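Local coordinates for adhesion G-protein coupled receptor G6 (Danio rerio, PDB 6V55) that probably works as an adhesion G protein-coupled receptor in myelination, with a large calcium-binding extracellular region suited to cell adhesion, at residues A[592-597]-A[669-674]; A[515-520]-A[555-560]; A[564-569]-A[605-610]. All blocks are in the same frame, centred on the assembly; numbering follows the deposited sequence.

Contact 1: residues A[592-597]-A[669-674]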
ATOM      1  N   GLN A 592       1.819  -3.560  45.050  1.00 16.29           N
ATOM      2  CA  GLN A 592       1.477  -4.332  46.242  1.00 18.94           C
ATOM      3  C   GLN A 592       1.177  -5.789  45.908  1.00 21.56           C
ATOM      4  O   GLN A 592       1.513  -6.683  46.691  1.00 25.48           O
ATOM      5  CB  GLN A 592       0.269  -3.709  46.942  1.00 23.58           C
ATOM      6  CG  GLN A 592       0.493  -2.290  47.430  1.00 30.26           C
ATOM      7  CD  GLN A 592       1.480  -2.222  48.574  1.00 37.43           C
ATOM      8  OE1 GLN A 592       1.559  -3.146  49.398  1.00 42.46           O
ATOM      9  NE2 GLN A 592       2.250  -1.133  48.633  1.00 37.82           N
ATOM     10  N   LYS A 593       0.618  -6.051  44.731  1.00 20.80           N
ATOM     11  CA  LYS A 593       0.058  -7.350  44.402  1.00 23.72           C
ATOM     12  C   LYS A 593       0.975  -8.207  43.565  1.00 22.86           C
ATOM     13  O   LYS A 593       0.588  -9.333  43.223  1.00 31.22           O
ATOM     14  CB  LYS A 593      -1.248  -7.188  43.622  1.00 27.22           C
ATOM     15  CG  LYS A 593      -2.382  -6.622  44.416  1.00 29.58           C
ATOM     16  CD  LYS A 593      -3.620  -7.434  44.243  1.00 32.20           C
ATOM     17  CE  LYS A 593      -4.004  -7.521  42.810  1.00 29.67           C
ATOM     18  NZ  LYS A 593      -5.445  -7.226  42.695  1.00 29.76           N
ATOM     19  N   ILE A 594       2.128  -7.694  43.158  1.00 15.15           N
ATOM     20  CA  ILE A 594       2.930  -8.403  42.170  1.00 16.42           C
ATOM     21  C   ILE A 594       3.599  -9.602  42.835  1.00 22.31           C
ATOM     22  O   ILE A 594       4.064  -9.519  43.981  1.00 26.29           O
ATOM     23  CB  ILE A 594       3.935  -7.456  41.487  1.00  8.96           C
ATOM     24  CG1 ILE A 594       4.768  -8.201  40.485  1.00 23.09           C
ATOM     25  CG2 ILE A 594       4.894  -6.778  42.443  1.00 23.46           C
ATOM     26  CD1 ILE A 594       5.217  -7.328  39.474  1.00 25.74           C
ATOM     27  N   GLU A 595       3.502 -10.761  42.183  1.00 25.26           N
ATOM     28  CA  GLU A 595       4.176 -11.970  42.625  1.00 25.34           C
ATOM     29  C   GLU A 595       5.488 -12.095  41.860  1.00 25.26           C
ATOM     30  O   GLU A 595       5.501 -11.972  40.633  1.00 31.64           O
ATOM     31  CB  GLU A 595       3.284 -13.192  42.399  1.00 25.74           C
ATOM     32  CG  GLU A 595       2.016 -13.232  43.262  1.00 31.40           C
ATOM     33  CD  GLU A 595       0.773 -13.674  42.481  1.00 39.73           C
ATOM     34  OE1 GLU A 595      -0.283 -13.001  42.601  1.00 43.43           O
ATOM     35  OE2 GLU A 595       0.853 -14.681  41.735  1.00 41.66           O
ATOM     36  N   PHE A 596       6.588 -12.313  42.579  1.00 23.33           N
ATOM     37  CA  PHE A 596       7.890 -12.486  41.938  1.00 26.34           C
ATOM     38  C   PHE A 596       8.690 -13.541  42.693  1.00 31.88           C
ATOM     39  O   PHE A 596       8.346 -13.915  43.818  1.00 35.44           O
ATOM     40  CB  PHE A 596       8.655 -11.153  41.832  1.00 23.16           C
ATOM     41  CG  PHE A 596       9.119 -10.582  43.146  1.00 26.28           C
ATOM     42  CD1 PHE A 596       8.231  -9.893  43.989  1.00 25.60           C
ATOM     43  CD2 PHE A 596      10.462 -10.670  43.512  1.00 28.52           C
ATOM     44  CE1 PHE A 596       8.663  -9.348  45.195  1.00 25.98           C
ATOM     45  CE2 PHE A 596      10.914 -10.121  44.720  1.00 29.31           C
ATOM     46  CZ  PHE A 596      10.014  -9.455  45.558  1.00 27.63           C
ATOM     47  N   ASP A 597       9.761 -14.036  42.059  1.00 33.86           N
ATOM     48  CA  ASP A 597      10.464 -15.221  42.558  1.00 34.08           C
ATOM     49  C   ASP A 597      11.856 -14.960  43.092  1.00 28.98           C
ATOM     50  O   ASP A 597      12.231 -15.541  44.119  1.00 28.91           O
ATOM     51  CB  ASP A 597      10.546 -16.300  41.479  1.00 39.70           C
ATOM     52  CG  ASP A 597       9.255 -17.081  41.378  1.00 50.40           C
ATOM     53  OD1 ASP A 597       8.970 -17.888  42.296  1.00 52.51           O
ATOM     54  OD2 ASP A 597       8.501 -16.857  40.406  1.00 55.58           O
ATOM     55  N   VAL A 669       5.209  -6.714  56.887  1.00 34.90           N
ATOM     56  CA  VAL A 669       6.295  -6.079  56.151  1.00 33.75           C
ATOM     57  C   VAL A 669       7.125  -7.182  55.499  1.00 36.53           C
ATOM     58  O   VAL A 669       7.863  -7.917  56.170  1.00 38.11           O
ATOM     59  CB  VAL A 669       7.146  -5.181  57.058  1.00 32.34           C
ATOM     60  CG1 VAL A 669       8.331  -4.616  56.294  1.00 31.61           C
ATOM     61  CG2 VAL A 669       6.298  -4.047  57.609  1.00 32.01           C
ATOM     62  N   SER A 670       6.983  -7.300  54.186  1.00 35.31           N
ATOM     63  CA  SER A 670       7.672  -8.305  53.393  1.00 36.58           C
ATOM     64  C   SER A 670       8.660  -7.715  52.409  1.00 33.76           C
ATOM     65  O   SER A 670       9.630  -8.391  52.049  1.00 33.55           O
ATOM     66  CB  SER A 670       6.667  -9.134  52.565  1.00 36.39           C
ATOM     67  OG  SER A 670       5.652  -9.736  53.347  1.00 37.30           O
ATOM     68  N   ARG A 671       8.410  -6.497  51.929  1.00 29.13           N
ATOM     69  CA  ARG A 671       9.015  -6.021  50.700  1.00 25.79           C
ATOM     70  C   ARG A 671       9.458  -4.588  50.874  1.00 24.30           C
ATOM     71  O   ARG A 671       9.011  -3.896  51.774  1.00 27.53           O
ATOM     72  CB  ARG A 671       8.047  -6.072  49.517  1.00 22.19           C
ATOM     73  CG  ARG A 671       7.716  -7.439  49.016  1.00 20.66           C
ATOM     74  CD  ARG A 671       6.236  -7.566  48.834  1.00 23.33           C
ATOM     75  NE  ARG A 671       5.892  -8.786  48.103  1.00 27.20           N
ATOM     76  CZ  ARG A 671       5.362  -8.825  46.880  1.00 24.72           C
ATOM     77  NH1 ARG A 671       5.088  -7.705  46.220  1.00 23.80           N
ATOM     78  NH2 ARG A 671       5.093  -9.993  46.321  1.00 24.71           N
ATOM     79  N   ILE A 672      10.341  -4.147  49.981  1.00 23.55           N
ATOM     80  CA  ILE A 672      10.565  -2.730  49.711  1.00 21.79           C
ATOM     81  C   ILE A 672      10.068  -2.465  48.305  1.00 22.94           C
ATOM     82  O   ILE A 672      10.345  -3.249  47.395  1.00 24.97           O
ATOM     83  CB  ILE A 672      12.045  -2.334  49.833  1.00 21.71           C
ATOM     84  CG1 ILE A 672      12.658  -2.997  51.061  1.00 23.27           C
ATOM     85  CG2 ILE A 672      12.182  -0.806  49.888  1.00 23.00           C
ATOM     86  CD1 ILE A 672      14.029  -2.500  51.448  1.00 27.02           C
ATOM     87  N   ASN A 673       9.322  -1.386  48.134  1.00 20.90           N
ATOM     88  CA  ASN A 673       8.802  -0.957  46.845  1.00 18.15           C
ATOM     89  C   ASN A 673       9.538   0.295  46.396  1.00 19.49           C
ATOM     90  O   ASN A 673       9.904   1.138  47.213  1.00 29.70           O
ATOM     91  CB  ASN A 673       7.306  -0.658  46.952  1.00 21.00           C
ATOM     92  CG  ASN A 673       6.518  -1.835  47.505  1.00 27.78           C
ATOM     93  OD1 ASN A 673       6.809  -2.977  47.183  1.00 30.68           O
ATOM     94  ND2 ASN A 673       5.529  -1.562  48.356  1.00 32.68           N
ATOM     95  N   PHE A 674       9.734   0.439  45.096  1.00 14.62           N
ATOM     96  CA  PHE A 674      10.420   1.627  44.604  1.00 11.90           C
ATOM     97  C   PHE A 674       9.838   1.949  43.240  1.00 11.93           C
ATOM     98  O   PHE A 674       9.718   1.054  42.404  1.00 15.39           O
ATOM     99  CB  PHE A 674      11.932   1.370  44.531  1.00 13.28           C
ATOM    100  CG  PHE A 674      12.768   2.584  44.213  1.00 18.80           C
ATOM    101  CD1 PHE A 674      13.029   2.948  42.887  1.00 22.64           C
ATOM    102  CD2 PHE A 674      13.373   3.308  45.228  1.00 24.09           C
ATOM    103  CE1 PHE A 674      13.814   4.045  42.578  1.00 24.96           C
ATOM    104  CE2 PHE A 674      14.178   4.417  44.926  1.00 26.69           C
ATOM    105  CZ  PHE A 674      14.402   4.772  43.592  1.00 26.32           C
TER

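Contact 2: residues A[515-520]-A[555-560]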
ATOM      1  N   GLU A 515      -8.619 -14.642  33.150  1.00 49.79           N
ATOM      2  CA  GLU A 515      -8.252 -15.297  31.901  1.00 54.47           C
ATOM      3  C   GLU A 515      -8.119 -14.335  30.730  1.00 49.27           C
ATOM      4  O   GLU A 515      -7.312 -14.593  29.828  1.00 48.60           O
ATOM      5  CB  GLU A 515      -9.261 -16.400  31.574  1.00 60.93           C
ATOM      6  CG  GLU A 515      -8.844 -17.759  32.152  1.00 69.10           C
ATOM      7  CD  GLU A 515      -8.988 -17.833  33.674  1.00 74.24           C
ATOM      8  OE1 GLU A 515     -10.006 -17.303  34.196  1.00 75.68           O
ATOM      9  OE2 GLU A 515      -8.090 -18.421  34.338  1.00 72.56           O
ATOM     10  N   ASN A 516      -8.848 -13.218  30.734  1.00 43.05           N
ATOM     11  CA  ASN A 516      -8.718 -12.254  29.653  1.00 38.96           C
ATOM     12  C   ASN A 516      -7.884 -11.022  30.019  1.00 35.74           C
ATOM     13  O   ASN A 516      -7.766 -10.128  29.174  1.00 36.62           O
ATOM     14  CB  ASN A 516     -10.107 -11.863  29.125  1.00 42.15           C
ATOM     15  CG  ASN A 516     -10.782 -10.776  29.931  1.00 44.85           C
ATOM     16  OD1 ASN A 516     -10.749 -10.785  31.152  1.00 49.25           O
ATOM     17  ND2 ASN A 516     -11.447  -9.853  29.240  1.00 44.42           N
ATOM     18  N   ALA A 517      -7.282 -10.972  31.233  1.00 28.68           N
ATOM     19  CA  ALA A 517      -6.550  -9.784  31.692  1.00 21.31           C
ATOM     20  C   ALA A 517      -5.301  -9.518  30.859  1.00 24.11           C
ATOM     21  O   ALA A 517      -4.985  -8.355  30.562  1.00 25.35           O
ATOM     22  CB  ALA A 517      -6.136  -9.921  33.152  1.00 18.38           C
ATOM     23  N   MET A 518      -4.582 -10.581  30.483  1.00 23.48           N
ATOM     24  CA  MET A 518      -3.413 -10.433  29.623  1.00 25.32           C
ATOM     25  C   MET A 518      -3.793  -9.943  28.233  1.00 33.91           C
ATOM     26  O   MET A 518      -3.051  -9.157  27.638  1.00 37.54           O
ATOM     27  CB  MET A 518      -2.665 -11.763  29.536  1.00 27.53           C
ATOM     28  CG  MET A 518      -1.177 -11.646  29.207  1.00 26.70           C
ATOM     29  SD  MET A 518      -0.408 -10.241  30.027  0.65 23.64           S
ATOM     30  CE  MET A 518       1.073  -9.977  29.105  1.00 17.04           C
ATOM     31  N   ASP A 519      -4.966 -10.349  27.729  1.00 37.23           N
ATOM     32  CA  ASP A 519      -5.391  -9.940  26.395  1.00 38.81           C
ATOM     33  C   ASP A 519      -5.855  -8.486  26.374  1.00 33.26           C
ATOM     34  O   ASP A 519      -5.515  -7.749  25.438  1.00 32.94           O
ATOM     35  CB  ASP A 519      -6.496 -10.866  25.893  1.00 47.87           C
ATOM     36  CG  ASP A 519      -6.682 -10.794  24.380  1.00 59.85           C
ATOM     37  OD1 ASP A 519      -5.801 -11.324  23.648  1.00 61.39           O
ATOM     38  OD2 ASP A 519      -7.711 -10.203  23.937  1.00 63.25           O
ATOM     39  N   VAL A 520      -6.625  -8.078  27.398  1.00 27.62           N
ATOM     40  CA  VAL A 520      -7.109  -6.703  27.538  1.00 19.98           C
ATOM     41  C   VAL A 520      -5.941  -5.726  27.681  1.00 23.21           C
ATOM     42  O   VAL A 520      -5.890  -4.694  26.997  1.00 21.79           O
ATOM     43  CB  VAL A 520      -8.058  -6.606  28.745  1.00 16.61           C
ATOM     44  CG1 VAL A 520      -8.351  -5.161  29.130  1.00 16.49           C
ATOM     45  CG2 VAL A 520      -9.315  -7.308  28.473  1.00 16.76           C
ATOM     46  N   ALA A 555       5.000 -10.868  36.503  1.00 13.80           N
ATOM     47  CA  ALA A 555       5.882  -9.918  35.824  1.00 15.57           C
ATOM     48  C   ALA A 555       5.376  -9.509  34.445  1.00 24.73           C
ATOM     49  O   ALA A 555       5.389  -8.316  34.118  1.00 28.06           O
ATOM     50  CB  ALA A 555       7.275 -10.513  35.673  1.00 11.71           C
ATOM     51  N   THR A 556       4.943 -10.475  33.619  1.00 29.76           N
ATOM     52  CA  THR A 556       4.592 -10.140  32.238  1.00 26.99           C
ATOM     53  C   THR A 556       3.284  -9.368  32.171  1.00 23.11           C
ATOM     54  O   THR A 556       3.154  -8.462  31.336  1.00 22.72           O
ATOM     55  CB  THR A 556       4.516 -11.392  31.362  1.00 28.10           C
ATOM     56  OG1 THR A 556       3.378 -12.183  31.730  1.00 31.68           O
ATOM     57  CG2 THR A 556       5.787 -12.222  31.524  1.00 27.29           C
ATOM     58  N   LEU A 557       2.350  -9.638  33.098  1.00 20.78           N
ATOM     59  CA  LEU A 557       1.150  -8.803  33.196  1.00 21.48           C
ATOM     60  C   LEU A 557       1.484  -7.399  33.698  1.00 20.72           C
ATOM     61  O   LEU A 557       0.920  -6.409  33.203  1.00 20.46           O
ATOM     62  CB  LEU A 557       0.101  -9.463  34.102  1.00 19.98           C
ATOM     63  CG  LEU A 557      -1.253  -8.742  34.220  1.00 17.20           C
ATOM     64  CD1 LEU A 557      -1.836  -8.455  32.857  1.00 11.21           C
ATOM     65  CD2 LEU A 557      -2.227  -9.565  35.018  1.00 16.79           C
ATOM     66  N   ALA A 558       2.423  -7.283  34.647  1.00 14.44           N
ATOM     67  CA  ALA A 558       2.765  -5.957  35.135  1.00 15.17           C
ATOM     68  C   ALA A 558       3.615  -5.173  34.137  1.00 17.30           C
ATOM     69  O   ALA A 558       3.614  -3.935  34.167  1.00 19.09           O
ATOM     70  CB  ALA A 558       3.486  -6.056  36.461  1.00 17.31           C
ATOM     71  N   SER A 559       4.330  -5.859  33.248  1.00 20.98           N
ATOM     72  CA  SER A 559       5.113  -5.132  32.259  1.00 21.77           C
ATOM     73  C   SER A 559       4.210  -4.502  31.215  1.00 24.13           C
ATOM     74  O   SER A 559       4.514  -3.421  30.714  1.00 23.69           O
ATOM     75  CB  SER A 559       6.154  -6.035  31.619  1.00 10.97           C
ATOM     76  OG  SER A 559       5.708  -6.501  30.360  1.00 21.13           O
ATOM     77  N   THR A 560       3.063  -5.113  30.936  1.00 22.09           N
ATOM     78  CA  THR A 560       2.120  -4.475  30.029  1.00 19.65           C
ATOM     79  C   THR A 560       1.417  -3.307  30.702  1.00 20.83           C
ATOM     80  O   THR A 560       1.203  -2.258  30.072  1.00 25.06           O
ATOM     81  CB  THR A 560       1.114  -5.500  29.521  1.00 13.96           C
ATOM     82  OG1 THR A 560       1.785  -6.742  29.286  1.00 11.97           O
ATOM     83  CG2 THR A 560       0.539  -5.046  28.242  1.00 14.54           C
TER

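Contact 3: residues A[564-569]-A[605-610]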
ATOM      1  N   ILE A 564       1.168   0.823  29.674  1.00 23.74           N
ATOM      2  CA  ILE A 564      -0.028   1.648  29.516  1.00 17.39           C
ATOM      3  C   ILE A 564       0.184   2.975  30.220  1.00 20.84           C
ATOM      4  O   ILE A 564       0.076   4.033  29.594  1.00 30.14           O
ATOM      5  CB  ILE A 564      -1.284   0.919  30.024  1.00 12.55           C
ATOM      6  CG1 ILE A 564      -1.432  -0.351  29.202  1.00 15.85           C
ATOM      7  CG2 ILE A 564      -2.488   1.774  29.819  1.00 13.02           C
ATOM      8  CD1 ILE A 564      -2.390  -1.402  29.735  1.00 17.86           C
ATOM      9  N   ILE A 565       0.664   2.926  31.468  1.00 17.51           N
ATOM     10  CA  ILE A 565       0.841   4.127  32.292  1.00 16.44           C
ATOM     11  C   ILE A 565       2.016   4.985  31.802  1.00 19.23           C
ATOM     12  O   ILE A 565       1.947   6.220  31.843  1.00 25.94           O
ATOM     13  CB  ILE A 565       0.994   3.712  33.772  1.00 11.63           C
ATOM     14  CG1 ILE A 565      -0.135   2.745  34.179  1.00 11.40           C
ATOM     15  CG2 ILE A 565       0.973   4.917  34.685  1.00 12.70           C
ATOM     16  CD1 ILE A 565      -1.539   3.348  34.241  1.00 11.74           C
ATOM     17  N   SER A 566       3.081   4.355  31.291  1.00 13.95           N
ATOM     18  CA  SER A 566       4.187   5.100  30.684  1.00 17.25           C
ATOM     19  C   SER A 566       3.760   5.841  29.421  1.00 25.05           C
ATOM     20  O   SER A 566       4.211   6.970  29.183  1.00 26.32           O
ATOM     21  CB  SER A 566       5.326   4.155  30.334  1.00 17.42           C
ATOM     22  OG  SER A 566       6.423   4.847  29.756  1.00 19.69           O
ATOM     23  N   ASN A 567       2.879   5.228  28.619  1.00 25.15           N
ATOM     24  CA  ASN A 567       2.378   5.889  27.427  1.00 22.41           C
ATOM     25  C   ASN A 567       1.401   7.006  27.763  1.00 25.55           C
ATOM     26  O   ASN A 567       1.323   7.994  27.024  1.00 32.22           O
ATOM     27  CB  ASN A 567       1.668   4.898  26.539  1.00 21.73           C
ATOM     28  CG  ASN A 567       2.589   3.973  25.828  1.00 20.96           C
ATOM     29  OD1 ASN A 567       3.809   4.101  25.909  1.00 26.96           O
ATOM     30  ND2 ASN A 567       2.009   2.978  25.160  1.00 16.40           N
ATOM     31  N   VAL A 568       0.630   6.885  28.852  1.00 22.07           N
ATOM     32  CA  VAL A 568      -0.198   8.034  29.217  1.00 16.98           C
ATOM     33  C   VAL A 568       0.635   9.131  29.858  1.00 17.79           C
ATOM     34  O   VAL A 568       0.190  10.272  29.898  1.00 28.19           O
ATOM     35  CB  VAL A 568      -1.408   7.715  30.125  1.00 14.39           C
ATOM     36  CG1 VAL A 568      -2.127   6.447  29.681  1.00 14.26           C
ATOM     37  CG2 VAL A 568      -1.061   7.673  31.595  1.00 15.30           C
ATOM     38  N   MET A 569       1.865   8.847  30.284  1.00 14.41           N
ATOM     39  CA  MET A 569       2.720   9.917  30.771  1.00 14.77           C
ATOM     40  C   MET A 569       3.274  10.808  29.667  1.00 24.07           C
ATOM     41  O   MET A 569       3.768  11.892  29.975  1.00 27.24           O
ATOM     42  CB  MET A 569       3.886   9.344  31.542  1.00 14.28           C
ATOM     43  CG  MET A 569       3.539   8.984  32.927  1.00 19.55           C
ATOM     44  SD  MET A 569       4.975   8.319  33.762  1.00 26.13           S
ATOM     45  CE  MET A 569       4.130   6.852  34.281  1.00 31.80           C
ATOM     46  N   SER A 605      10.120   0.876  31.740  1.00 21.78           N
ATOM     47  CA  SER A 605       9.501   1.446  30.555  1.00 20.34           C
ATOM     48  C   SER A 605      10.239   2.741  30.250  1.00 20.38           C
ATOM     49  O   SER A 605      11.235   3.059  30.909  1.00 24.28           O
ATOM     50  CB  SER A 605       8.015   1.688  30.785  1.00 28.37           C
ATOM     51  OG  SER A 605       7.873   2.629  31.831  1.00 38.06           O
ATOM     52  N   LYS A 606       9.731   3.506  29.275  1.00 22.19           N
ATOM     53  CA  LYS A 606      10.409   4.735  28.866  1.00 27.52           C
ATOM     54  C   LYS A 606      10.329   5.815  29.946  1.00 29.79           C
ATOM     55  O   LYS A 606      11.358   6.402  30.295  1.00 29.67           O
ATOM     56  CB  LYS A 606       9.845   5.227  27.530  1.00 34.80           C
ATOM     57  CG  LYS A 606      10.678   6.338  26.851  1.00 42.34           C
ATOM     58  CD  LYS A 606       9.763   7.355  26.117  1.00 49.50           C
ATOM     59  CE  LYS A 606      10.407   8.742  25.928  1.00 51.22           C
ATOM     60  NZ  LYS A 606      10.023   9.732  26.991  1.00 48.21           N
ATOM     61  N   ASN A 607       9.154   6.038  30.550  1.00 28.18           N
ATOM     62  CA  ASN A 607       9.019   7.081  31.568  1.00 34.59           C
ATOM     63  C   ASN A 607       8.724   6.566  32.981  1.00 35.72           C
ATOM     64  O   ASN A 607       8.406   7.379  33.863  1.00 32.04           O
ATOM     65  CB  ASN A 607       7.917   8.069  31.190  1.00 32.98           C
ATOM     66  CG  ASN A 607       8.107   8.656  29.828  1.00 31.96           C
ATOM     67  OD1 ASN A 607       9.083   9.369  29.574  1.00 41.29           O
ATOM     68  ND2 ASN A 607       7.158   8.382  28.933  1.00 23.53           N
ATOM     69  N   LEU A 608       8.810   5.256  33.223  1.00 38.85           N
ATOM     70  CA  LEU A 608       8.372   4.671  34.486  1.00 12.26           C
ATOM     71  C   LEU A 608       9.113   3.368  34.732  1.00 15.43           C
ATOM     72  O   LEU A 608       9.019   2.439  33.925  1.00 14.49           O
ATOM     73  CB  LEU A 608       6.871   4.389  34.478  1.00 11.77           C
ATOM     74  CG  LEU A 608       6.348   3.757  35.770  1.00 14.21           C
ATOM     75  CD1 LEU A 608       6.450   4.716  36.927  1.00 11.28           C
ATOM     76  CD2 LEU A 608       4.934   3.249  35.628  1.00 14.68           C
ATOM     77  N   VAL A 609       9.818   3.284  35.855  1.00 16.91           N
ATOM     78  CA  VAL A 609      10.389   2.022  36.305  1.00 16.97           C
ATOM     79  C   VAL A 609       9.888   1.754  37.716  1.00 18.37           C
ATOM     80  O   VAL A 609       9.841   2.672  38.546  1.00 26.14           O
ATOM     81  CB  VAL A 609      11.929   2.027  36.211  1.00 19.98           C
ATOM     82  CG1 VAL A 609      12.562   3.256  36.862  1.00 20.29           C
ATOM     83  CG2 VAL A 609      12.500   0.762  36.747  1.00 12.12           C
ATOM     84  N   VAL A 610       9.378   0.536  37.951  1.00 15.23           N
ATOM     85  CA  VAL A 610       8.926   0.153  39.286  1.00 14.33           C
ATOM     86  C   VAL A 610       9.682  -1.103  39.681  1.00 18.66           C
ATOM     87  O   VAL A 610      10.086  -1.910  38.835  1.00 24.59           O
ATOM     88  CB  VAL A 610       7.386  -0.053  39.423  1.00 12.12           C
ATOM     89  CG1 VAL A 610       6.604   1.178  38.930  1.00 13.04           C
ATOM     90  CG2 VAL A 610       6.876  -1.330  38.755  1.00  9.67           C
TER

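Contact 1: residues A[592-597]-A[669-674]
Arg-671 turns its CG opposite its own carbonyl carbon and bends at chi2 (133°), then runs on to lay its guanidinium beside Ile-594 and Phe-596. Phe-596 has its CG between backbone N and carbonyl carbon (chi1 69°), and the two side chains run antiparallel alongside one another. The setting is the GAIN domain of an adhesion receptor, where the tail of helix 573-593 leaves the helical part and passes strand 671-677 of the beta part. The main link is Arg-671 NH2 to the backbone O of Ile-594, 2.6 Å long. This oxygen lies in the guanidinium plane, and the donor comes nearly head-on to the carbonyl. Arg-671 NH1 adds a weak bond to the same Ile-594 O at 3.1 Å, so that both terminal nitrogens point at one oxygen, which probably limits rotation of the group. Phe-596 meets one face of the guanidinium with its ring edge: CE1 stands 3.7 Å from Arg-671 CZ, over the middle of the plane, and the two planes are 69° apart. On the other branch, Ile-594 CG2 packs against Arg-671 NH1 at 3.9 Å. The charged group thus has a carbonyl oxygen in its plane and a ring edge, not a ring face, over one side, which is van der Waals packing rather than a cation-pi stack. Ile-594, Phe-596 and Asn-673 all also touch Val-612 of the adjacent strand 608-614. Asn-673 ND2 donates to Ser-701 OG, and Gln-592, which also borders an attached glycan, sends NE2 weakly to Gly-703 O. With each NH2 directed to its own outside acceptor and the amide planes almost perpendicular, Gln-592 NE2 and Asn-673 ND2 merely abut, two donors 3.3 Å apart without a bond.

Contact 2: residues A[515-520]-A[555-560]
The backbone O of Thr-556, against which the methyl of Met-518 rests, is gripped by several groups of its own helix. Thr-560 OG1 donates to Thr-556 O at 3.0 Å, in the carbonyl plane, while Ser-559 OG and Thr-560 N add weak bonds to the same oxygen. Thr-560 holds its hydroxyl opposite its own carbonyl carbon, beside its backbone N, and this folds OG1 back along the helix. Met-518 lies over this cluster. Its CG is anti to the backbone N (chi1 -155°) and the chain then bends at chi2 (39°), carrying the thioether across from helix 517-527. CE ends 3.3 Å from Thr-560 OG1 and 3.4 Å from Thr-556 O, a methyl placed over two oxygens that already share a bond. Its sulfur takes the apolar side, with Met-518 SD 3.6 Å from Leu-557 CD1, the thioether and the leucine lying alongside and pointing opposite ways. The other branch of Leu-557 reaches Ala-517, CD2 to CB 4.3 Å. A valine in place of Thr-560 would probably take the strongest of the three donors from Thr-556 O and leave the Met-518 methyl without its hydroxyl neighbour. Thr-556 is also the threonine of the glycosylation sequon whose sugar sits on Asn-554. This is helix-to-helix packing in the helical part of the GAIN domain: Leu-547 of helix 534-550 touches both Ala-517 and Leu-557, Ala-521 lies on Leu-557 and Thr-560, and Ser-559 meets Ile-603 of strand 600-603.

Contact 3: residues A[564-569]-A[605-610]
Met-569, in the segment that follows from helix 555-568, directs its CB toward Asn-607 and Leu-608 in the hairpin that joins strands 600-603 and 608-614. From CB the chain runs straight through CG (chi2 -180°), which brings SD alongside the turn, 3.6 Å from Asn-607 O and close to Asn-607 CB. A bend at chi3 (-127°) then sets CE against Leu-608. This methyl, Met-569 CE, lies 3.7 Å from Leu-608 CB, with CD2 also near, the methionine running across the leucine. Phe-677 of strand 671-677 packs on both Met-569 and Leu-608. One turn back along the chain, Ser-566 faces the same hairpin and makes the polar part. Its OG, anti to the backbone N, accepts the backbone N-H of Asn-607 at 3.1 Å in a nearly straight bond. Toward Ser-605 OG, 3.4 Å from Ser-566 OG, the buried hydroxyl offers at most a weak bond. Ser-566 CB and Ser-605 CB lie 3.7 Å apart. Asn-607 ND2 appears to reach back to the carbonyl O of Ser-566, although the place of that nitrogen is less certain. At the other end of this amide, Lys-606 NZ donates to Asn-607 OD1 at 2.8 Å, tilted from the carbonyl plane, and probably draws charge toward that oxygen. The contact thus docks the C-terminal part of the helix on the beta part of the GAIN domain. The methionine methyl packs on Leu-608 while its sulfur lies against the backbone O and CB of Asn-607. Beside this packing, the buried backbone N-H of Asn-607 is satisfied by a helix hydroxyl, which ties the turn to the helix through Ser-566 OG.

All three contacts lie in the GAIN domain, on the same side of the chain's centre, with centres about 15 to 19 Å apart. Contact 2 joins two helices and closes before the others open along the chain; contacts 1 and 3 interleave, each tying helical sequence to the four-stranded sheet through the neighbouring strands 671-677 and 608-614. Helix 555-568 serves contact 2 at its start and contact 3 in its C-terminal part, and helix 573-593, next in sequence, leads into contact 1. Ile-594 CD1 packs on Ala-558 CB, linking contacts 1 and 2. Together they join the helical part, within itself and to the beta part, as one extracellular unit.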